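Local coordinates for protein endo-beta-mannanase (Opitutaceae bacterium TAV5, PDB 7BOB) that hydrolyses beta-1,4-mannosidic bonds as a family 5 exo-acting glycosidase, probably releasing sugar from the ends of mannan-derived chains, at residues Q434-P439 / I457-S462; V61-F66 / P111-D116; I18-N23 / E356-E361; Y393-N398 / G403-E408. One frame throughout, in Å; residues are numbered along the deposited sequence.

Contact 1: Q434-P439 / I457-S462; sequences QPLPSP and IKELHS
In the C-terminal alpha/beta domain, built on a mixed sheet, Leu-436 from the loop after strand 427-431 rests against Glu-459 and Leu-460 of helix 454-465. The polar link is a single hydrogen bond: the backbone N of Leu-436 donates to Glu-459 OE1 at 3.0 Å, nearly straight at 168°. The amide meets the oxygen on its anti side and 16° out of the carboxylate plane. Glu-459 gets there by a bend at chi2 (82°), which brings OE1 up to the loop backbone, 3.6 Å from Pro-435 CA. Its aliphatic part works too, since the side chains of Glu-459 and Leu-436 run past each other in opposite directions with the two CG atoms 3.8 Å apart. Further along, Leu-436 CD1 reaches Leu-460 CD2 at 3.9 Å, and Val-430 and Trp-463 also touch Leu-436. Next to Glu-459, Lys-458 packs on Pro-325 of the second subunit. With Glu-459 cut back to an alanine, the Leu-436 amide would probably lose its carboxylate mate and the leucine CG the packing beside it. Since the acid takes a main-chain N-H, it probably helps to fix the loop's path, whatever side chain stands there, while the leucines supply the apolar part.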
loop_
_atom_site.group_PDB
_atom_site.type_symbol
_atom_site.label_atom_id
_atom_site.label_comp_id
_atom_site.label_asym_id
_atom_site.label_seq_id
_atom_site.Cartn_x
_atom_site.Cartn_y
_atom_site.Cartn_z
ATOM N N GLN A 434 28.136 6.507 -17.031
ATOM C CA GLN A 434 29.324 6.449 -17.864
ATOM C C GLN A 434 29.818 7.863 -18.114
ATOM O O GLN A 434 29.021 8.806 -18.070
ATOM C CB GLN A 434 29.040 5.755 -19.206
ATOM C CG GLN A 434 28.854 4.253 -19.064
ATOM C CD GLN A 434 28.438 3.586 -20.348
ATOM O OE1 GLN A 434 28.011 4.246 -21.295
ATOM N NE2 GLN A 434 28.553 2.261 -20.388
ATOM N N PRO A 435 31.119 8.048 -18.374
ATOM C CA PRO A 435 31.631 9.407 -18.603
ATOM C C PRO A 435 30.801 10.119 -19.664
ATOM O O PRO A 435 30.248 9.497 -20.570
ATOM C CB PRO A 435 33.078 9.172 -19.058
ATOM C CG PRO A 435 33.449 7.823 -18.461
ATOM C CD PRO A 435 32.177 7.017 -18.481
ATOM N N LEU A 436 30.653 11.410 -19.508
ATOM C CA LEU A 436 29.724 11.999 -20.462
ATOM C C LEU A 436 30.413 12.227 -21.810
ATOM O O LEU A 436 31.567 12.665 -21.859
ATOM C CB LEU A 436 29.160 13.316 -19.929
ATOM C CG LEU A 436 28.103 13.209 -18.821
ATOM C CD1 LEU A 436 27.645 14.602 -18.374
ATOM C CD2 LEU A 436 26.912 12.373 -19.255
ATOM N N PRO A 437 29.732 11.923 -22.911
ATOM C CA PRO A 437 30.293 12.225 -24.233
ATOM C C PRO A 437 30.643 13.697 -24.350
ATOM O O PRO A 437 29.932 14.561 -23.838
ATOM C CB PRO A 437 29.161 11.846 -25.196
ATOM C CG PRO A 437 28.336 10.856 -24.439
ATOM C CD PRO A 437 28.412 11.276 -22.994
ATOM N N SER A 438 31.751 13.979 -25.026
ATOM C CA SER A 438 32.156 15.360 -25.199
ATOM C C SER A 438 31.052 16.116 -25.943
ATOM O O SER A 438 30.268 15.515 -26.689
ATOM C CB SER A 438 33.478 15.442 -25.962
ATOM O OG SER A 438 33.849 16.788 -26.170
ATOM N N PRO A 439 30.928 17.426 -25.714
ATOM C CA PRO A 439 29.782 18.171 -26.271
ATOM C C PRO A 439 29.716 18.202 -27.794
ATOM O O PRO A 439 28.699 18.663 -28.328
ATOM C CB PRO A 439 29.961 19.587 -25.695
ATOM C CG PRO A 439 30.780 19.404 -24.469
ATOM C CD PRO A 439 31.690 18.221 -24.735
ATOM N N ILE A 457 26.947 15.389 -10.558
ATOM C CA ILE A 457 26.967 16.849 -10.672
ATOM C C ILE A 457 28.327 17.325 -11.174
ATOM O O ILE A 457 28.415 18.115 -12.121
ATOM C CB ILE A 457 26.593 17.509 -9.333
ATOM C CG1 ILE A 457 25.127 17.230 -9.012
ATOM C CG2 ILE A 457 26.813 19.019 -9.403
ATOM C CD1 ILE A 457 24.826 17.154 -7.522
ATOM N N LYS A 458 29.405 16.838 -10.552
ATOM C CA LYS A 458 30.758 17.202 -10.964
ATOM C C LYS A 458 30.980 16.935 -12.448
ATOM O O LYS A 458 31.533 17.774 -13.167
ATOM C CB LYS A 458 31.777 16.429 -10.123
ATOM C CG LYS A 458 31.904 16.941 -8.679
ATOM C CD LYS A 458 32.921 16.114 -7.888
ATOM C CE LYS A 458 32.939 16.513 -6.409
ATOM N NZ LYS A 458 33.716 15.549 -5.576
ATOM N N GLU A 459 30.558 15.761 -12.924
ATOM C CA GLU A 459 30.747 15.429 -14.328
ATOM C C GLU A 459 29.882 16.310 -15.212
ATOM O O GLU A 459 30.353 16.815 -16.235
ATOM C CB GLU A 459 30.450 13.950 -14.573
ATOM C CG GLU A 459 30.680 13.485 -16.012
ATOM C CD GLU A 459 32.138 13.157 -16.325
ATOM O OE1 GLU A 459 32.413 12.732 -17.473
ATOM O OE2 GLU A 459 33.001 13.330 -15.435
ATOM N N LEU A 460 28.626 16.533 -14.820
ATOM C CA LEU A 460 27.784 17.463 -15.565
ATOM C C LEU A 460 28.422 18.844 -15.635
ATOM O O LEU A 460 28.321 19.530 -16.660
ATOM C CB LEU A 460 26.401 17.549 -14.928
ATOM C CG LEU A 460 25.457 16.405 -15.286
ATOM C CD1 LEU A 460 24.387 16.265 -14.206
ATOM C CD2 LEU A 460 24.828 16.663 -16.647
ATOM N N HIS A 461 29.100 19.262 -14.564
ATOM C CA HIS A 461 29.782 20.556 -14.561
ATOM C C HIS A 461 30.866 20.598 -15.637
ATOM O O HIS A 461 30.872 21.478 -16.508
ATOM C CB HIS A 461 30.368 20.819 -13.166
ATOM C CG HIS A 461 31.162 22.083 -13.061
ATOM N ND1 HIS A 461 30.605 23.286 -12.675
ATOM C CD2 HIS A 461 32.474 22.333 -13.286
ATOM C CE1 HIS A 461 31.538 24.220 -12.674
ATOM N NE2 HIS A 461 32.682 23.669 -13.039
ATOM N N SER A 462 31.767 19.618 -15.611
ATOM C CA SER A 462 32.857 19.566 -16.574
ATOM C C SER A 462 32.337 19.450 -18.009
ATOM O O SER A 462 32.871 20.089 -18.924
ATOM C CB SER A 462 33.781 18.402 -16.219
ATOM O OG SER A 462 34.437 17.936 -17.373
#

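Contact 2: V61-F66 / P111-D116; sequences VRWPDF and PPWKSD
Trp-63 offers one ring face to both Pro-111 and Trp-113, at the rim of the (beta/alpha)8 barrel of this family 5 enzyme. The tryptophan follows directly on barrel strand 56-62, whereas the proline and Trp-113 belong to a loop before helix 124-141 that makes a type I turn from Pro-111 to Lys-114. Pro-111 lies over the pyrrole half of the indole: its CG sits 3.5 Å from the centroid of the five-membered ring and only 8° off the normal, a close CH-pi contact. Beside it, the Trp-113 indole stands almost perpendicular to that of Trp-63, the planes at 86° and the six-membered centroids 5.6 Å apart, in an offset edge-to-face pair. Trp-113 reaches this place with CG between its backbone N and carbonyl carbon (chi1 42°), which folds the ring back over Pro-111 CB. Pro-64 packs crosswise on Pro-111, its CB 3.9 Å from Pro-111 CA. Both indole nitrogens are held by one residue, Glu-67: Trp-63 NE1 by its OE1 and Trp-113 NE1 by its backbone O. Tyr-133 stacks on Trp-63, and Phe-100 meets it edge-to-face. The two tryptophans approach most closely at their benzo carbons, Trp-63 CZ2 to Trp-113 CH2, 3.6 Å.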
loop_
_atom_site.group_PDB
_atom_site.type_symbol
_atom_site.label_atom_id
_atom_site.label_comp_id
_atom_site.label_asym_id
_atom_site.label_seq_id
_atom_site.Cartn_x
_atom_site.Cartn_y
_atom_site.Cartn_z
ATOM N N VAL A 61 9.917 -23.765 -25.335
ATOM C CA VAL A 61 10.102 -25.092 -24.761
ATOM C C VAL A 61 9.422 -25.065 -23.398
ATOM O O VAL A 61 9.999 -24.598 -22.411
ATOM C CB VAL A 61 11.599 -25.443 -24.683
ATOM C CG1 VAL A 61 11.816 -26.851 -24.158
ATOM C CG2 VAL A 61 12.242 -25.297 -26.072
ATOM N N ARG A 62 8.162 -25.490 -23.343
ATOM C CA ARG A 62 7.396 -25.383 -22.105
ATOM C C ARG A 62 7.903 -26.427 -21.109
ATOM O O ARG A 62 7.726 -27.638 -21.315
ATOM C CB ARG A 62 5.902 -25.533 -22.375
ATOM C CG ARG A 62 5.054 -24.954 -21.258
ATOM C CD ARG A 62 3.562 -24.976 -21.583
ATOM N NE ARG A 62 3.056 -26.337 -21.752
ATOM C CZ ARG A 62 1.770 -26.657 -21.690
ATOM N NH1 ARG A 62 0.861 -25.718 -21.453
ATOM N NH2 ARG A 62 1.387 -27.912 -21.842
ATOM N N TRP A 63 8.544 -25.941 -20.039
ATOM C CA TRP A 63 9.249 -26.770 -19.060
ATOM C C TRP A 63 8.429 -27.928 -18.501
ATOM O O TRP A 63 8.952 -29.052 -18.469
ATOM C CB TRP A 63 9.756 -25.880 -17.918
ATOM C CG TRP A 63 10.806 -26.502 -17.055
ATOM C CD1 TRP A 63 11.334 -27.755 -17.171
ATOM C CD2 TRP A 63 11.472 -25.886 -15.941
ATOM N NE1 TRP A 63 12.280 -27.961 -16.194
ATOM C CE2 TRP A 63 12.382 -26.829 -15.426
ATOM C CE3 TRP A 63 11.376 -24.632 -15.326
ATOM C CZ2 TRP A 63 13.205 -26.556 -14.335
ATOM C CZ3 TRP A 63 12.188 -24.366 -14.238
ATOM C CH2 TRP A 63 13.094 -25.331 -13.755
ATOM N N PRO A 64 7.187 -27.745 -18.023
ATOM C CA PRO A 64 6.429 -28.916 -17.539
ATOM C C PRO A 64 6.325 -30.017 -18.572
ATOM O O PRO A 64 6.386 -31.202 -18.212
ATOM C CB PRO A 64 5.048 -28.339 -17.208
ATOM C CG PRO A 64 4.998 -26.989 -17.945
ATOM C CD PRO A 64 6.406 -26.499 -17.883
ATOM N N ASP A 65 6.178 -29.659 -19.853
ATOM C CA ASP A 65 6.069 -30.684 -20.884
ATOM C C ASP A 65 7.326 -31.536 -20.931
ATOM O O ASP A 65 7.255 -32.756 -21.129
ATOM C CB ASP A 65 5.828 -30.034 -22.253
ATOM C CG ASP A 65 4.465 -29.367 -22.371
ATOM O OD1 ASP A 65 3.455 -29.923 -21.899
ATOM O OD2 ASP A 65 4.402 -28.284 -22.978
ATOM N N PHE A 66 8.486 -30.914 -20.733
ATOM C CA PHE A 66 9.759 -31.574 -21.001
ATOM C C PHE A 66 10.371 -32.225 -19.762
ATOM O O PHE A 66 11.203 -33.129 -19.905
ATOM C CB PHE A 66 10.762 -30.578 -21.603
ATOM C CG PHE A 66 10.545 -30.290 -23.074
ATOM C CD1 PHE A 66 9.550 -29.403 -23.487
ATOM C CD2 PHE A 66 11.340 -30.910 -24.054
ATOM C CE1 PHE A 66 9.343 -29.128 -24.851
ATOM C CE2 PHE A 66 11.137 -30.642 -25.418
ATOM C CZ PHE A 66 10.137 -29.757 -25.820
ATOM N N PRO A 111 6.771 -26.923 -13.882
ATOM C CA PRO A 111 6.673 -28.362 -13.625
ATOM C C PRO A 111 5.891 -28.621 -12.359
ATOM O O PRO A 111 5.910 -27.806 -11.415
ATOM C CB PRO A 111 8.140 -28.799 -13.490
ATOM C CG PRO A 111 8.902 -27.807 -14.353
ATOM C CD PRO A 111 8.157 -26.478 -14.130
ATOM N N PRO A 112 5.146 -29.728 -12.299
ATOM C CA PRO A 112 4.310 -29.983 -11.110
ATOM C C PRO A 112 5.105 -30.135 -9.824
ATOM O O PRO A 112 4.564 -29.861 -8.748
ATOM C CB PRO A 112 3.558 -31.271 -11.470
ATOM C CG PRO A 112 4.314 -31.887 -12.614
ATOM C CD PRO A 112 4.958 -30.745 -13.349
ATOM N N TRP A 113 6.381 -30.518 -9.905
ATOM C CA TRP A 113 7.221 -30.686 -8.726
ATOM C C TRP A 113 7.778 -29.376 -8.180
ATOM O O TRP A 113 8.535 -29.401 -7.200
ATOM C CB TRP A 113 8.374 -31.637 -9.037
ATOM C CG TRP A 113 9.006 -31.424 -10.375
ATOM C CD1 TRP A 113 8.698 -32.070 -11.549
ATOM C CD2 TRP A 113 10.080 -30.524 -10.685
ATOM N NE1 TRP A 113 9.522 -31.639 -12.553
ATOM C CE2 TRP A 113 10.378 -30.686 -12.054
ATOM C CE3 TRP A 113 10.829 -29.615 -9.935
ATOM C CZ2 TRP A 113 11.377 -29.949 -12.694
ATOM C CZ3 TRP A 113 11.830 -28.895 -10.573
ATOM C CH2 TRP A 113 12.091 -29.064 -11.939
ATOM N N LYS A 114 7.447 -28.241 -8.781
ATOM C CA LYS A 114 7.761 -26.949 -8.191
ATOM C C LYS A 114 6.502 -26.444 -7.494
ATOM O O LYS A 114 5.455 -26.284 -8.135
ATOM C CB LYS A 114 8.246 -25.949 -9.241
ATOM C CG LYS A 114 8.290 -24.487 -8.762
ATOM C CD LYS A 114 8.305 -23.508 -9.950
ATOM C CE LYS A 114 8.207 -22.033 -9.509
ATOM N NZ LYS A 114 7.052 -21.826 -8.607
ATOM N N SER A 115 6.595 -26.240 -6.182
ATOM C CA SER A 115 5.491 -25.671 -5.434
ATOM C C SER A 115 5.538 -24.151 -5.512
ATOM O O SER A 115 6.570 -23.546 -5.837
ATOM C CB SER A 115 5.545 -26.110 -3.975
ATOM O OG SER A 115 6.517 -25.341 -3.290
ATOM N N ASP A 116 4.402 -23.525 -5.199
ATOM C CA ASP A 116 4.377 -22.068 -5.191
ATOM C C ASP A 116 5.270 -21.494 -4.105
ATOM O O ASP A 116 5.664 -20.332 -4.205
ATOM C CB ASP A 116 2.946 -21.559 -5.036
ATOM C CG ASP A 116 1.994 -22.203 -6.024
ATOM O OD1 ASP A 116 2.404 -22.447 -7.193
ATOM O OD2 ASP A 116 0.844 -22.493 -5.622
#

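Contact 3: I18-N23 / E356-E361; sequences IPVGAN and EFARAE
Val-20, Glu-361 and Ile-18 give up the most surface where the first strand of the (beta/alpha)8 barrel, 20-23, and the lead-in to it meet helix 352-364, which follows the eighth strand, 311-316, and so closes the ring of outer helices. Val-20 and the methyl of Ala-358 face each other directly, CB to CB at 3.7 Å. With CG1 of the valine anti to its carbonyl carbon (chi1 -61°), both its methyls flank the alanine: CG2 is 3.7 Å from Ala-358 CB and CG1 3.9 Å from the same atom. One helical turn beyond Ala-358, Glu-361 meets Ile-18 of that lead-in. The isoleucine CG1 touches the backbone O of Glu-361 at 3.8 Å, while its CG2 is 4.3 Å from Glu-361 CB, a looser fit. The glutamate thus presents its backbone and aliphatic root to the isoleucine, and its CG lies over one face of the Phe-357 ring, towards the rim. Its carboxylate is engaged elsewhere, OE1 in a salt bridge with Arg-364 and OE2 in another with Arg-307. Strand, lead-in and helix are therefore joined by apolar packing, with small alanine letting the backbones come near, and the buried acid, flanked by two arginines, probably stays ionised.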
loop_
_atom_site.group_PDB
_atom_site.type_symbol
_atom_site.label_atom_id
_atom_site.label_comp_id
_atom_site.label_asym_id
_atom_site.label_seq_id
_atom_site.Cartn_x
_atom_site.Cartn_y
_atom_site.Cartn_z
ATOM N N ILE A 18 19.078 -9.816 -40.459
ATOM C CA ILE A 18 18.051 -9.163 -39.669
ATOM C C ILE A 18 16.979 -10.209 -39.383
ATOM O O ILE A 18 16.225 -10.587 -40.292
ATOM C CB ILE A 18 17.455 -7.949 -40.395
ATOM C CG1 ILE A 18 18.552 -7.008 -40.928
ATOM C CG2 ILE A 18 16.509 -7.218 -39.469
ATOM C CD1 ILE A 18 19.423 -6.364 -39.871
ATOM N N PRO A 19 16.884 -10.715 -38.158
ATOM C CA PRO A 19 15.790 -11.639 -37.837
ATOM C C PRO A 19 14.455 -10.960 -38.098
ATOM O O PRO A 19 14.227 -9.828 -37.669
ATOM C CB PRO A 19 16.008 -11.942 -36.352
ATOM C CG PRO A 19 17.479 -11.735 -36.140
ATOM C CD PRO A 19 17.849 -10.580 -37.052
ATOM N N VAL A 20 13.602 -11.617 -38.873
ATOM C CA VAL A 20 12.222 -11.176 -39.054
ATOM C C VAL A 20 11.344 -12.421 -39.051
ATOM O O VAL A 20 11.732 -13.467 -39.585
ATOM C CB VAL A 20 12.016 -10.334 -40.339
ATOM C CG1 VAL A 20 12.857 -9.047 -40.309
ATOM C CG2 VAL A 20 12.341 -11.122 -41.601
ATOM N N GLY A 21 10.171 -12.314 -38.439
ATOM C CA GLY A 21 9.304 -13.478 -38.295
ATOM C C GLY A 21 8.315 -13.260 -37.159
ATOM O O GLY A 21 7.965 -12.122 -36.838
ATOM N N ALA A 22 7.895 -14.379 -36.557
ATOM C CA ALA A 22 6.786 -14.395 -35.611
ATOM C C ALA A 22 7.095 -15.313 -34.442
ATOM O O ALA A 22 7.763 -16.344 -34.591
ATOM C CB ALA A 22 5.471 -14.877 -36.245
ATOM N N ASN A 23 6.582 -14.931 -33.274
ATOM C CA ASN A 23 6.420 -15.880 -32.184
ATOM C C ASN A 23 5.307 -16.859 -32.546
ATOM O O ASN A 23 4.309 -16.472 -33.167
ATOM C CB ASN A 23 6.091 -15.134 -30.887
ATOM C CG ASN A 23 7.196 -14.174 -30.472
ATOM O OD1 ASN A 23 8.078 -14.526 -29.683
ATOM N ND2 ASN A 23 7.152 -12.944 -31.004
ATOM N N GLU A 356 5.840 -6.292 -45.716
ATOM C CA GLU A 356 6.593 -5.417 -46.612
ATOM C C GLU A 356 7.838 -4.895 -45.907
ATOM O O GLU A 356 8.934 -4.877 -46.488
ATOM C CB GLU A 356 5.693 -4.273 -47.105
ATOM C CG GLU A 356 6.381 -3.201 -47.964
ATOM C CD GLU A 356 5.613 -1.873 -48.006
ATOM O OE1 GLU A 356 4.365 -1.898 -47.846
ATOM O OE2 GLU A 356 6.253 -0.799 -48.173
ATOM N N PHE A 357 7.694 -4.521 -44.630
ATOM C CA PHE A 357 8.829 -4.001 -43.874
ATOM C C PHE A 357 9.891 -5.077 -43.664
ATOM O O PHE A 357 11.094 -4.792 -43.722
ATOM C CB PHE A 357 8.341 -3.430 -42.530
ATOM C CG PHE A 357 9.453 -3.020 -41.596
ATOM C CD1 PHE A 357 9.931 -1.716 -41.596
ATOM C CD2 PHE A 357 10.013 -3.939 -40.701
ATOM C CE1 PHE A 357 10.956 -1.332 -40.722
ATOM C CE2 PHE A 357 11.038 -3.568 -39.825
ATOM C CZ PHE A 357 11.511 -2.263 -39.841
ATOM N N ALA A 358 9.471 -6.314 -43.385
ATOM C CA ALA A 358 10.458 -7.366 -43.186
ATOM C C ALA A 358 11.234 -7.635 -44.469
ATOM O O ALA A 358 12.451 -7.848 -44.434
ATOM C CB ALA A 358 9.791 -8.651 -42.709
ATOM N N ARG A 359 10.541 -7.649 -45.607
ATOM C CA ARG A 359 11.229 -7.861 -46.876
ATOM C C ARG A 359 12.166 -6.700 -47.177
ATOM O O ARG A 359 13.318 -6.916 -47.560
ATOM C CB ARG A 359 10.208 -8.088 -47.995
ATOM C CG ARG A 359 9.369 -9.393 -47.772
ATOM C CD ARG A 359 9.291 -10.295 -49.037
ATOM N NE ARG A 359 8.239 -11.321 -48.961
ATOM C CZ ARG A 359 6.962 -11.101 -49.278
ATOM N NH1 ARG A 359 6.584 -9.889 -49.680
ATOM N NH2 ARG A 359 6.066 -12.083 -49.202
ATOM N N ALA A 360 11.727 -5.466 -46.903
ATOM C CA ALA A 360 12.621 -4.314 -47.020
ATOM C C ALA A 360 13.859 -4.477 -46.145
ATOM O O ALA A 360 14.991 -4.267 -46.599
ATOM C CB ALA A 360 11.874 -3.037 -46.652
ATOM N N GLU A 361 13.659 -4.883 -44.888
ATOM C CA GLU A 361 14.764 -4.962 -43.937
ATOM C C GLU A 361 15.801 -5.994 -44.353
ATOM O O GLU A 361 17.002 -5.788 -44.165
ATOM C CB GLU A 361 14.230 -5.283 -42.539
ATOM C CG GLU A 361 13.867 -4.039 -41.752
ATOM C CD GLU A 361 14.987 -3.009 -41.732
ATOM O OE1 GLU A 361 15.922 -3.145 -40.899
ATOM O OE2 GLU A 361 14.930 -2.066 -42.549
#

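Contact 4: Y393-N398 / G403-E408; sequences YYHRNN and GNEPRE
Tyr-393 swings its ring anti to the backbone N (chi1 -171°), and His-395 holds its imidazole between its own N and carbonyl carbon (chi1 60°); these two torsions put both side chains against Pro-406. The proline is the first residue of helix 406-422, and Glu-405 before it is the N-cap. Three rings surround it from 393-398: Tyr-393 CE1 lies 3.7 Å from Pro-406 CB, Tyr-394 CD1 3.6 Å from its CG, and His-395 ND1 3.4 Å from its CD, which sits at the imidazole edge. That nitrogen is buried here and has no polar partner in the model. Tyr-393 also lays CD1 over the centre of the Tyr-394 ring, so the two tyrosines brace each other. Above the imidazole, Glu-405 CG is 4.2 Å from the ring centroid, and its carboxylate is stacked at 13° to the ring; Arg-396 CG covers the opposite face. Glu-405 OE1 stays 4.4 Å from His-395 NE2, too far for a bond. Putting an alanine at Tyr-393 would probably open a gap beside Pro-406 CB, strip the cover from one face of the Tyr-394 ring and leave Val-200 O without its hydroxyl partner. The tyrosine hydroxyls reach into the barrel domain, to Val-200 O and Gln-199 O of helix 198-201, while Asn-404 ND2 binds Phe-451 O beyond strand 444-448, so the loop before helix 406-422 connects the two domains.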
loop_
_atom_site.group_PDB
_atom_site.type_symbol
_atom_site.label_atom_id
_atom_site.label_comp_id
_atom_site.label_asym_id
_atom_site.label_seq_id
_atom_site.Cartn_x
_atom_site.Cartn_y
_atom_site.Cartn_z
ATOM N N TYR A 393 19.642 3.950 -11.230
ATOM C CA TYR A 393 18.310 3.905 -11.806
ATOM C C TYR A 393 17.360 3.010 -11.016
ATOM O O TYR A 393 16.181 3.350 -10.862
ATOM C CB TYR A 393 18.414 3.437 -13.265
ATOM C CG TYR A 393 17.133 3.536 -14.071
ATOM C CD1 TYR A 393 16.167 2.522 -14.024
ATOM C CD2 TYR A 393 16.899 4.629 -14.903
ATOM C CE1 TYR A 393 14.997 2.611 -14.787
ATOM C CE2 TYR A 393 15.739 4.734 -15.663
ATOM C CZ TYR A 393 14.792 3.738 -15.600
ATOM O OH TYR A 393 13.638 3.874 -16.352
ATOM N N TYR A 394 17.846 1.893 -10.483
ATOM C CA TYR A 394 17.001 0.927 -9.799
ATOM C C TYR A 394 17.196 1.069 -8.302
ATOM O O TYR A 394 18.322 1.244 -7.828
ATOM C CB TYR A 394 17.325 -0.504 -10.259
ATOM C CG TYR A 394 17.175 -0.672 -11.760
ATOM C CD1 TYR A 394 15.948 -1.030 -12.320
ATOM C CD2 TYR A 394 18.252 -0.464 -12.620
ATOM C CE1 TYR A 394 15.792 -1.178 -13.691
ATOM C CE2 TYR A 394 18.110 -0.608 -14.007
ATOM C CZ TYR A 394 16.881 -0.961 -14.528
ATOM O OH TYR A 394 16.720 -1.086 -15.883
ATOM N N HIS A 395 16.097 0.984 -7.559
ATOM C CA HIS A 395 16.124 1.324 -6.140
ATOM C C HIS A 395 16.273 0.125 -5.207
ATOM O O HIS A 395 16.823 0.286 -4.115
ATOM C CB HIS A 395 14.854 2.094 -5.757
ATOM C CG HIS A 395 13.587 1.331 -6.009
ATOM N ND1 HIS A 395 13.174 0.974 -7.279
ATOM C CD2 HIS A 395 12.651 0.843 -5.159
ATOM C CE1 HIS A 395 12.026 0.325 -7.199
ATOM N NE2 HIS A 395 11.699 0.212 -5.924
ATOM N N ARG A 396 15.803 -1.070 -5.576
ATOM C CA ARG A 396 15.782 -2.166 -4.601
ATOM C C ARG A 396 17.201 -2.516 -4.168
ATOM O O ARG A 396 18.056 -2.810 -5.004
ATOM C CB ARG A 396 15.068 -3.383 -5.181
ATOM C CG ARG A 396 13.599 -3.120 -5.425
ATOM C CD ARG A 396 12.986 -4.214 -6.270
ATOM N NE ARG A 396 12.993 -5.505 -5.578
ATOM C CZ ARG A 396 12.631 -6.657 -6.144
ATOM N NH1 ARG A 396 12.215 -6.675 -7.409
ATOM N NH2 ARG A 396 12.679 -7.796 -5.458
ATOM N N ASN A 397 17.460 -2.402 -2.861
ATOM C CA ASN A 397 18.738 -2.783 -2.248
ATOM C C ASN A 397 19.922 -2.015 -2.834
ATOM O O ASN A 397 21.062 -2.494 -2.811
ATOM C CB ASN A 397 18.960 -4.292 -2.356
ATOM C CG ASN A 397 17.950 -5.064 -1.543
ATOM O OD1 ASN A 397 17.571 -4.639 -0.449
ATOM N ND2 ASN A 397 17.479 -6.182 -2.081
ATOM N N ASN A 398 19.658 -0.815 -3.348
ATOM C CA ASN A 398 20.681 0.065 -3.915
ATOM C C ASN A 398 21.009 1.143 -2.881
ATOM O O ASN A 398 20.285 2.134 -2.747
ATOM C CB ASN A 398 20.193 0.685 -5.213
ATOM C CG ASN A 398 21.305 1.403 -5.951
ATOM O OD1 ASN A 398 22.310 1.776 -5.340
ATOM N ND2 ASN A 398 21.139 1.599 -7.264
ATOM N N GLY A 403 17.484 8.122 -4.797
ATOM C CA GLY A 403 16.033 8.068 -4.696
ATOM C C GLY A 403 15.294 7.796 -5.999
ATOM O O GLY A 403 14.059 7.829 -6.021
ATOM N N ASN A 404 16.014 7.501 -7.083
ATOM C CA ASN A 404 15.354 7.211 -8.353
ATOM C C ASN A 404 14.659 5.849 -8.322
ATOM O O ASN A 404 15.171 4.877 -7.762
ATOM C CB ASN A 404 16.363 7.273 -9.500
ATOM C CG ASN A 404 16.908 8.681 -9.712
ATOM O OD1 ASN A 404 16.145 9.644 -9.871
ATOM N ND2 ASN A 404 18.228 8.812 -9.692
ATOM N N GLU A 405 13.467 5.790 -8.921
ATOM C CA GLU A 405 12.679 4.569 -9.034
ATOM C C GLU A 405 12.206 4.434 -10.476
ATOM O O GLU A 405 11.689 5.410 -11.052
ATOM C CB GLU A 405 11.481 4.573 -8.089
ATOM C CG GLU A 405 11.894 4.801 -6.686
ATOM C CD GLU A 405 10.777 4.565 -5.704
ATOM O OE1 GLU A 405 9.670 4.156 -6.128
ATOM O OE2 GLU A 405 11.022 4.797 -4.501
ATOM N N PRO A 406 12.348 3.247 -11.081
ATOM C CA PRO A 406 12.039 3.106 -12.522
ATOM C C PRO A 406 10.681 3.641 -12.938
ATOM O O PRO A 406 10.599 4.304 -13.964
ATOM C CB PRO A 406 12.141 1.583 -12.755
ATOM C CG PRO A 406 13.167 1.120 -11.751
ATOM C CD PRO A 406 13.057 2.076 -10.536
ATOM N N ARG A 407 9.603 3.331 -12.214
ATOM C CA ARG A 407 8.293 3.793 -12.659
ATOM C C ARG A 407 8.224 5.318 -12.677
ATOM O O ARG A 407 7.652 5.916 -13.599
ATOM C CB ARG A 407 7.200 3.229 -11.762
ATOM C CG ARG A 407 5.839 3.358 -12.385
ATOM C CD ARG A 407 4.753 2.756 -11.492
ATOM N NE ARG A 407 3.429 3.114 -11.991
ATOM C CZ ARG A 407 2.850 2.578 -13.065
ATOM N NH1 ARG A 407 3.454 1.622 -13.793
ATOM N NH2 ARG A 407 1.646 3.009 -13.425
ATOM N N GLU A 408 8.822 5.961 -11.675
ATOM C CA GLU A 408 8.815 7.418 -11.602
ATOM C C GLU A 408 9.708 8.025 -12.673
ATOM O O GLU A 408 9.317 8.985 -13.356
ATOM C CB GLU A 408 9.281 7.874 -10.224
ATOM C CG GLU A 408 8.232 7.690 -9.124
ATOM C CD GLU A 408 6.954 8.476 -9.397
ATOM O OE1 GLU A 408 6.996 9.493 -10.145
ATOM O OE2 GLU A 408 5.902 8.079 -8.852
#

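From the N terminus, the chain opens contact 3 at 18-23 and closes it only at 356-361, a loop that encloses nearly the whole barrel and joins its first strand to its last helix. Contact 2 is nested inside that loop; strand 56-62, where it begins, neighbours strand 20-23, and the nearest atoms of the two contacts are about 10 Å apart. Past strand 385-389 of the C-terminal sheet, contact 4 closes a short loop facing the barrel. Contact 1 follows in series, tying 434-439 to helix 454-465 in the C-terminal domain, about 11 Å from contact 4 at the nearest atoms. None of the loops cross, and contacts 1 and 2 lie on opposite sides of the chain's centre.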